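Glycerol Dehydrogenase (Unidentified, PDB 5XN8) probably catalyses the NAD-dependent oxidation of glycerol to dihydroxyacetone, as a metal-dependent member of the iron-containing alcohol dehydrogenase family. Local coordinates at residues 2-7 with 189-194; 248-253 with 333-338. All blocks are in the same frame, centred on the assembly; numbering follows the deposited sequence.

Contact 1 (2-7 with 189-194)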
ATOM      1  N   LEU A   2     -10.473 -30.745 -24.072  1.00 45.57           N
ATOM      2  CA  LEU A   2      -9.016 -30.689 -24.045  1.00 41.34           C
ATOM      3  C   LEU A   2      -8.533 -29.247 -24.098  1.00 38.26           C
ATOM      4  O   LEU A   2      -9.150 -28.400 -24.754  1.00 38.75           O
ATOM      5  CB  LEU A   2      -8.427 -31.456 -25.237  1.00 41.08           C
ATOM      6  CG  LEU A   2      -8.709 -32.959 -25.293  1.00 41.01           C
ATOM      7  CD1 LEU A   2      -8.137 -33.550 -26.565  1.00 41.84           C
ATOM      8  CD2 LEU A   2      -8.142 -33.689 -24.081  1.00 41.19           C
ATOM      9  N   LYS A   3      -7.430 -28.974 -23.409  1.00 34.45           N
ATOM     10  CA  LYS A   3      -6.696 -27.716 -23.584  1.00 33.72           C
ATOM     11  C   LYS A   3      -5.625 -27.973 -24.635  1.00 32.64           C
ATOM     12  O   LYS A   3      -4.967 -29.009 -24.614  1.00 33.00           O
ATOM     13  CB  LYS A   3      -6.067 -27.251 -22.273  1.00 33.06           C
ATOM     14  CG  LYS A   3      -7.066 -26.912 -21.179  1.00 33.60           C
ATOM     15  CD  LYS A   3      -6.378 -26.658 -19.850  1.00 34.14           C
ATOM     16  CE  LYS A   3      -7.321 -26.009 -18.848  1.00 34.22           C
ATOM     17  NZ  LYS A   3      -6.648 -25.821 -17.529  1.00 34.05           N
ATOM     18  N   VAL A   4      -5.484 -27.054 -25.589  1.00 31.33           N
ATOM     19  CA  VAL A   4      -4.517 -27.212 -26.677  1.00 30.69           C
ATOM     20  C   VAL A   4      -3.735 -25.931 -26.867  1.00 30.21           C
ATOM     21  O   VAL A   4      -4.289 -24.843 -26.767  1.00 33.06           O
ATOM     22  CB  VAL A   4      -5.181 -27.613 -28.017  1.00 30.09           C
ATOM     23  CG1 VAL A   4      -4.121 -28.018 -29.044  1.00 29.92           C
ATOM     24  CG2 VAL A   4      -6.169 -28.762 -27.808  1.00 30.49           C
ATOM     25  N   ILE A   5      -2.437 -26.084 -27.117  1.00 29.21           N
ATOM     26  CA  ILE A   5      -1.565 -24.984 -27.536  1.00 26.51           C
ATOM     27  C   ILE A   5      -0.706 -25.498 -28.691  1.00 26.71           C
ATOM     28  O   ILE A   5      -0.225 -26.634 -28.651  1.00 25.41           O
ATOM     29  CB  ILE A   5      -0.690 -24.460 -26.360  1.00 25.67           C
ATOM     30  CG1 ILE A   5       0.191 -23.287 -26.802  1.00 24.48           C
ATOM     31  CG2 ILE A   5       0.182 -25.565 -25.758  1.00 25.46           C
ATOM     32  CD1 ILE A   5       0.860 -22.564 -25.653  1.00 23.95           C
ATOM     33  N   GLN A   6      -0.541 -24.681 -29.734  1.00 27.03           N
ATOM     34  CA  GLN A   6       0.383 -25.018 -30.820  1.00 28.06           C
ATOM     35  C   GLN A   6       1.393 -23.908 -31.036  1.00 28.57           C
ATOM     36  O   GLN A   6       1.211 -22.781 -30.580  1.00 29.13           O
ATOM     37  CB  GLN A   6      -0.347 -25.421 -32.113  1.00 28.50           C
ATOM     38  CG  GLN A   6      -1.296 -24.402 -32.734  1.00 28.57           C
ATOM     39  CD  GLN A   6      -2.008 -24.975 -33.952  1.00 28.67           C
ATOM     40  OE1 GLN A   6      -2.854 -25.883 -33.839  1.00 28.66           O
ATOM     41  NE2 GLN A   6      -1.649 -24.478 -35.131  1.00 29.19           N
ATOM     42  N   SER A   7       2.492 -24.261 -31.690  1.00 30.19           N
ATOM     43  CA  SER A   7       3.617 -23.359 -31.857  1.00 31.67           C
ATOM     44  C   SER A   7       4.420 -23.728 -33.100  1.00 31.18           C
ATOM     45  O   SER A   7       4.401 -24.889 -33.521  1.00 34.18           O
ATOM     46  CB  SER A   7       4.518 -23.427 -30.614  1.00 33.92           C
ATOM     47  OG  SER A   7       5.541 -22.434 -30.632  1.00 35.18           O
ATOM     48  N   SER A 189     -10.478 -22.228 -29.530  1.00 29.85           N
ATOM     49  CA  SER A 189      -9.500 -21.549 -30.382  1.00 30.31           C
ATOM     50  C   SER A 189      -9.192 -22.366 -31.634  1.00 31.82           C
ATOM     51  O   SER A 189      -9.652 -23.498 -31.779  1.00 32.47           O
ATOM     52  CB  SER A 189      -8.212 -21.295 -29.595  1.00 29.84           C
ATOM     53  OG  SER A 189      -7.537 -22.504 -29.302  1.00 28.59           O
ATOM     54  N   MET A 190      -8.399 -21.777 -32.529  1.00 34.37           N
ATOM     55  CA  MET A 190      -7.938 -22.448 -33.758  1.00 36.09           C
ATOM     56  C   MET A 190      -7.084 -23.675 -33.484  1.00 36.32           C
ATOM     57  O   MET A 190      -7.060 -24.600 -34.295  1.00 36.60           O
ATOM     58  CB  MET A 190      -7.134 -21.494 -34.627  1.00 37.15           C
ATOM     59  CG  MET A 190      -7.960 -20.385 -35.266  1.00 38.58           C
ATOM     60  SD  MET A 190      -6.899 -19.113 -35.972  1.00 39.79           S
ATOM     61  CE  MET A 190      -6.015 -20.107 -37.192  1.00 41.38           C
ATOM     62  N   ALA A 191      -6.366 -23.659 -32.358  1.00 36.80           N
ATOM     63  CA  ALA A 191      -5.651 -24.829 -31.859  1.00 34.72           C
ATOM     64  C   ALA A 191      -6.578 -26.028 -31.646  1.00 35.01           C
ATOM     65  O   ALA A 191      -6.145 -27.169 -31.783  1.00 35.87           O
ATOM     66  CB  ALA A 191      -4.923 -24.491 -30.570  1.00 33.57           C
ATOM     67  N   GLY A 192      -7.835 -25.762 -31.297  1.00 34.26           N
ATOM     68  CA  GLY A 192      -8.909 -26.762 -31.332  1.00 33.56           C
ATOM     69  C   GLY A 192      -9.607 -27.049 -30.013  1.00 32.91           C
ATOM     70  O   GLY A 192     -10.566 -27.820 -29.990  1.00 33.14           O
ATOM     71  N   GLY A 193      -9.140 -26.442 -28.917  1.00 31.00           N
ATOM     72  CA  GLY A 193      -9.748 -26.633 -27.600  1.00 29.57           C
ATOM     73  C   GLY A 193      -9.812 -25.360 -26.776  1.00 27.42           C
ATOM     74  O   GLY A 193      -9.797 -24.263 -27.304  1.00 27.18           O
ATOM     75  N   GLN A 194      -9.883 -25.530 -25.465  1.00 26.37           N
ATOM     76  CA  GLN A 194      -9.827 -24.410 -24.529  1.00 25.47           C
ATOM     77  C   GLN A 194      -8.399 -23.873 -24.455  1.00 24.12           C
ATOM     78  O   GLN A 194      -7.456 -24.503 -24.948  1.00 24.82           O
ATOM     79  CB  GLN A 194     -10.291 -24.837 -23.132  1.00 26.50           C
ATOM     80  CG  GLN A 194     -11.683 -25.456 -23.047  1.00 27.84           C
ATOM     81  CD  GLN A 194     -12.785 -24.540 -23.510  1.00 28.87           C
ATOM     82  OE1 GLN A 194     -12.675 -23.319 -23.409  1.00 32.59           O
ATOM     83  NE2 GLN A 194     -13.865 -25.119 -24.021  1.00 29.66           N
TER

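Contact 2 (248-253 with 333-338)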
ATOM      1  N   SER A 248      -5.166 -19.071 -27.798  1.00 27.15           N
ATOM      2  CA  SER A 248      -6.057 -18.536 -26.756  1.00 27.07           C
ATOM      3  C   SER A 248      -7.395 -18.102 -27.363  1.00 26.60           C
ATOM      4  O   SER A 248      -8.444 -18.481 -26.849  1.00 28.56           O
ATOM      5  CB  SER A 248      -5.375 -17.402 -25.982  1.00 27.44           C
ATOM      6  OG  SER A 248      -5.623 -17.504 -24.587  1.00 27.27           O
ATOM      7  N   GLY A 249      -7.360 -17.314 -28.441  1.00 25.51           N
ATOM      8  CA  GLY A 249      -8.558 -17.016 -29.254  1.00 24.22           C
ATOM      9  C   GLY A 249      -8.715 -15.572 -29.747  1.00 23.14           C
ATOM     10  O   GLY A 249      -8.199 -14.632 -29.117  1.00 22.03           O
ATOM     11  N   LEU A 250      -9.437 -15.425 -30.872  1.00 21.71           N
ATOM     12  CA  LEU A 250      -9.939 -14.147 -31.380  1.00 21.74           C
ATOM     13  C   LEU A 250     -11.378 -13.923 -30.912  1.00 21.67           C
ATOM     14  O   LEU A 250     -12.093 -14.874 -30.610  1.00 21.69           O
ATOM     15  CB  LEU A 250      -9.971 -14.139 -32.916  1.00 22.49           C
ATOM     16  CG  LEU A 250      -8.683 -14.407 -33.684  1.00 22.28           C
ATOM     17  CD1 LEU A 250      -9.000 -14.665 -35.150  1.00 22.84           C
ATOM     18  CD2 LEU A 250      -7.734 -13.232 -33.550  1.00 22.05           C
ATOM     19  N   ALA A 251     -11.813 -12.667 -30.896  1.00 20.89           N
ATOM     20  CA  ALA A 251     -13.153 -12.334 -30.413  1.00 21.44           C
ATOM     21  C   ALA A 251     -13.686 -11.067 -31.111  1.00 21.75           C
ATOM     22  O   ALA A 251     -13.656 -11.023 -32.339  1.00 23.04           O
ATOM     23  CB  ALA A 251     -13.172 -12.244 -28.887  1.00 21.24           C
ATOM     24  N   ALA A 252     -14.153 -10.050 -30.381  1.00 21.50           N
ATOM     25  CA  ALA A 252     -14.864  -8.919 -30.998  1.00 20.96           C
ATOM     26  C   ALA A 252     -13.997  -8.079 -31.918  1.00 21.24           C
ATOM     27  O   ALA A 252     -14.397  -7.784 -33.055  1.00 21.73           O
ATOM     28  CB  ALA A 252     -15.466  -8.026 -29.933  1.00 20.69           C
ATOM     29  N   ALA A 253     -12.817  -7.696 -31.433  1.00 20.46           N
ATOM     30  CA  ALA A 253     -11.925  -6.776 -32.150  1.00 20.82           C
ATOM     31  C   ALA A 253     -11.657  -7.140 -33.617  1.00 20.87           C
ATOM     32  O   ALA A 253     -11.689  -6.268 -34.495  1.00 20.49           O
ATOM     33  CB  ALA A 253     -10.607  -6.634 -31.407  1.00 20.51           C
ATOM     34  N   GLY A 333     -20.370 -17.415 -38.114  1.00 38.05           N
ATOM     35  CA  GLY A 333     -18.979 -17.845 -38.228  1.00 37.86           C
ATOM     36  C   GLY A 333     -17.969 -16.849 -37.691  1.00 36.84           C
ATOM     37  O   GLY A 333     -16.795 -17.192 -37.532  1.00 35.57           O
ATOM     38  N   GLU A 334     -18.407 -15.620 -37.420  1.00 36.78           N
ATOM     39  CA  GLU A 334     -17.499 -14.579 -36.935  1.00 35.06           C
ATOM     40  C   GLU A 334     -17.123 -14.805 -35.483  1.00 33.96           C
ATOM     41  O   GLU A 334     -17.874 -15.413 -34.718  1.00 34.39           O
ATOM     42  CB  GLU A 334     -18.089 -13.172 -37.122  1.00 35.34           C
ATOM     43  CG  GLU A 334     -18.014 -12.659 -38.561  1.00 35.81           C
ATOM     44  CD  GLU A 334     -16.626 -12.198 -38.990  1.00 35.75           C
ATOM     45  OE1 GLU A 334     -15.653 -12.367 -38.214  1.00 36.88           O
ATOM     46  OE2 GLU A 334     -16.506 -11.664 -40.114  1.00 35.19           O
ATOM     47  N   THR A 335     -15.956 -14.276 -35.123  1.00 33.22           N
ATOM     48  CA  THR A 335     -15.359 -14.503 -33.814  1.00 30.33           C
ATOM     49  C   THR A 335     -15.992 -13.691 -32.679  1.00 30.00           C
ATOM     50  O   THR A 335     -15.669 -13.934 -31.521  1.00 31.20           O
ATOM     51  CB  THR A 335     -13.849 -14.197 -33.846  1.00 29.84           C
ATOM     52  OG1 THR A 335     -13.644 -12.839 -34.269  1.00 27.50           O
ATOM     53  CG2 THR A 335     -13.116 -15.168 -34.776  1.00 29.66           C
ATOM     54  N   ILE A 336     -16.888 -12.755 -32.976  1.00 28.31           N
ATOM     55  CA  ILE A 336     -17.573 -11.992 -31.921  1.00 27.48           C
ATOM     56  C   ILE A 336     -18.495 -12.843 -31.039  1.00 27.05           C
ATOM     57  O   ILE A 336     -18.780 -12.475 -29.896  1.00 26.69           O
ATOM     58  CB  ILE A 336     -18.375 -10.802 -32.500  1.00 27.49           C
ATOM     59  CG1 ILE A 336     -18.644  -9.771 -31.407  1.00 27.37           C
ATOM     60  CG2 ILE A 336     -19.657 -11.267 -33.184  1.00 27.75           C
ATOM     61  CD1 ILE A 336     -18.963  -8.399 -31.936  1.00 27.01           C
ATOM     62  N   HIS A 337     -18.950 -13.981 -31.559  1.00 27.66           N
ATOM     63  CA  HIS A 337     -19.755 -14.926 -30.779  1.00 27.90           C
ATOM     64  C   HIS A 337     -18.944 -15.704 -29.732  1.00 26.54           C
ATOM     65  O   HIS A 337     -19.520 -16.436 -28.924  1.00 26.54           O
ATOM     66  CB  HIS A 337     -20.506 -15.878 -31.711  1.00 29.64           C
ATOM     67  CG  HIS A 337     -21.342 -15.166 -32.723  1.00 31.50           C
ATOM     68  ND1 HIS A 337     -21.128 -15.283 -34.079  1.00 32.95           N
ATOM     69  CD2 HIS A 337     -22.349 -14.272 -32.572  1.00 32.49           C
ATOM     70  CE1 HIS A 337     -21.994 -14.520 -34.722  1.00 33.89           C
ATOM     71  NE2 HIS A 337     -22.742 -13.892 -33.831  1.00 33.87           N
ATOM     72  N   ASN A 338     -17.622 -15.536 -29.746  1.00 25.00           N
ATOM     73  CA  ASN A 338     -16.752 -15.977 -28.657  1.00 24.43           C
ATOM     74  C   ASN A 338     -16.760 -15.054 -27.425  1.00 24.00           C
ATOM     75  O   ASN A 338     -16.107 -15.380 -26.444  1.00 23.29           O
ATOM     76  CB  ASN A 338     -15.298 -16.132 -29.151  1.00 24.01           C
ATOM     77  CG  ASN A 338     -15.148 -17.181 -30.244  1.00 24.21           C
ATOM     78  OD1 ASN A 338     -15.953 -18.104 -30.361  1.00 25.07           O
ATOM     79  ND2 ASN A 338     -14.088 -17.058 -31.033  1.00 23.66           N
TER

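Contact 1 (2-7 with 189-194)
The flat amide of Gln-6 meets the loop 189-194 through its oxygen end, with OE1 lying 3.6 Å from CA of Ala-191, a van der Waals approach without stacking. Both ends of this amide have other partners, which should limit its rotation: OE1 is hydrogen-bonded to Lys-10 of a second subunit, and NE2 makes a weak bond to Asn-146. Residues 3-6 belong to an antiparallel beta ladder that continues into a strand of that second subunit, while the loop between helices 162-185 and 197-223 bridges to the strand from within its own chain. Hydrophobic contact centres on Val-4. Its CG1, anti to the backbone N (chi1 -169°), rests 3.9 Å from CB of Ala-191, and its CG2 branch lies beside Gly-193 N, also at 3.9 Å. A single beta bridge then fastens Lys-3 to Gln-194. In it, Val-4 N donates to Gln-194 O (3.3 Å), and Gln-194 N donates back to the carbonyl of Leu-2. That carbonyl has room to come close because Gly-193 carries no side chain on the side facing the strand. Leu-2 O therefore meets two neighbouring groups of the loop: N of Gln-194 at 3.0 Å, lying in the carbonyl plane, and the CA of Gly-193 at 3.4 Å in a CA-H...O contact.

Contact 2 (248-253 with 333-338)
Thr-335 OG1 donates a short hydrogen bond, 2.7 Å, to Ala-251 O, the carbonyl of the residue at the N-cap position of helix 252-260. The hydroxyl sits between the backbone N and the carbonyl carbon of its own residue (chi1 58°), which turns it to Ala-251 and leaves CG2 to pack against CB of Leu-250 at 3.8 Å. One threonine thus serves both a polar and an apolar partner. The preceding carbonyl is held as well: Asn-338 ND2 reaches Leu-250 O at 3.0 Å along an almost straight N-H...O line (176°), with the acceptor lying practically in the plane of the asparagine amide. Two successive carbonyls leading into the helix are therefore gripped by side chains from the two ends of one 3-10 turn, 335-338. The turn itself is closed by a backbone bond from Asn-338 N to Thr-335 O, and that same oxygen receives a CA-H...O contact from Ala-251 CA at 3.2 Å. Beyond the cap, CG1 of Ile-336 lies alongside Ala-252, 3.9 Å from its CB, extending the seam with apolar packing. Leu-250 brings the contact near the metal site, its side chain about 6 Å from the zinc ion held by Asp-171, His-254 and His-271. Helix 162-185 flanks the seam, where Glu-178 accepts a bond from Ala-251 N and Cys-182 touches Ala-251 and Asn-338, while helix 271-285 packs on Ala-252 and Ile-336 through Leu-285.

The two contacts follow one another along the chain, contact 1 closing before contact 2 opens, and their centres lie 15 Å apart. They meet where CB of Ser-189 packs against Ser-248 O at 3.9 Å. Helix 228-247 connects them: its last turn bonds to the backbone of Ala-191 through Glu-246, and the chain then runs directly into 248-253. Helix 162-185 likewise leads into the loop of contact 1 and flanks contact 2. Contact 1 faces a neighbouring subunit, whereas contact 2 touches no other chain. Contact 1 thus lies on the side of the subunit interface and contact 2 close to the zinc site, joined by helix 228-247 and this small touch.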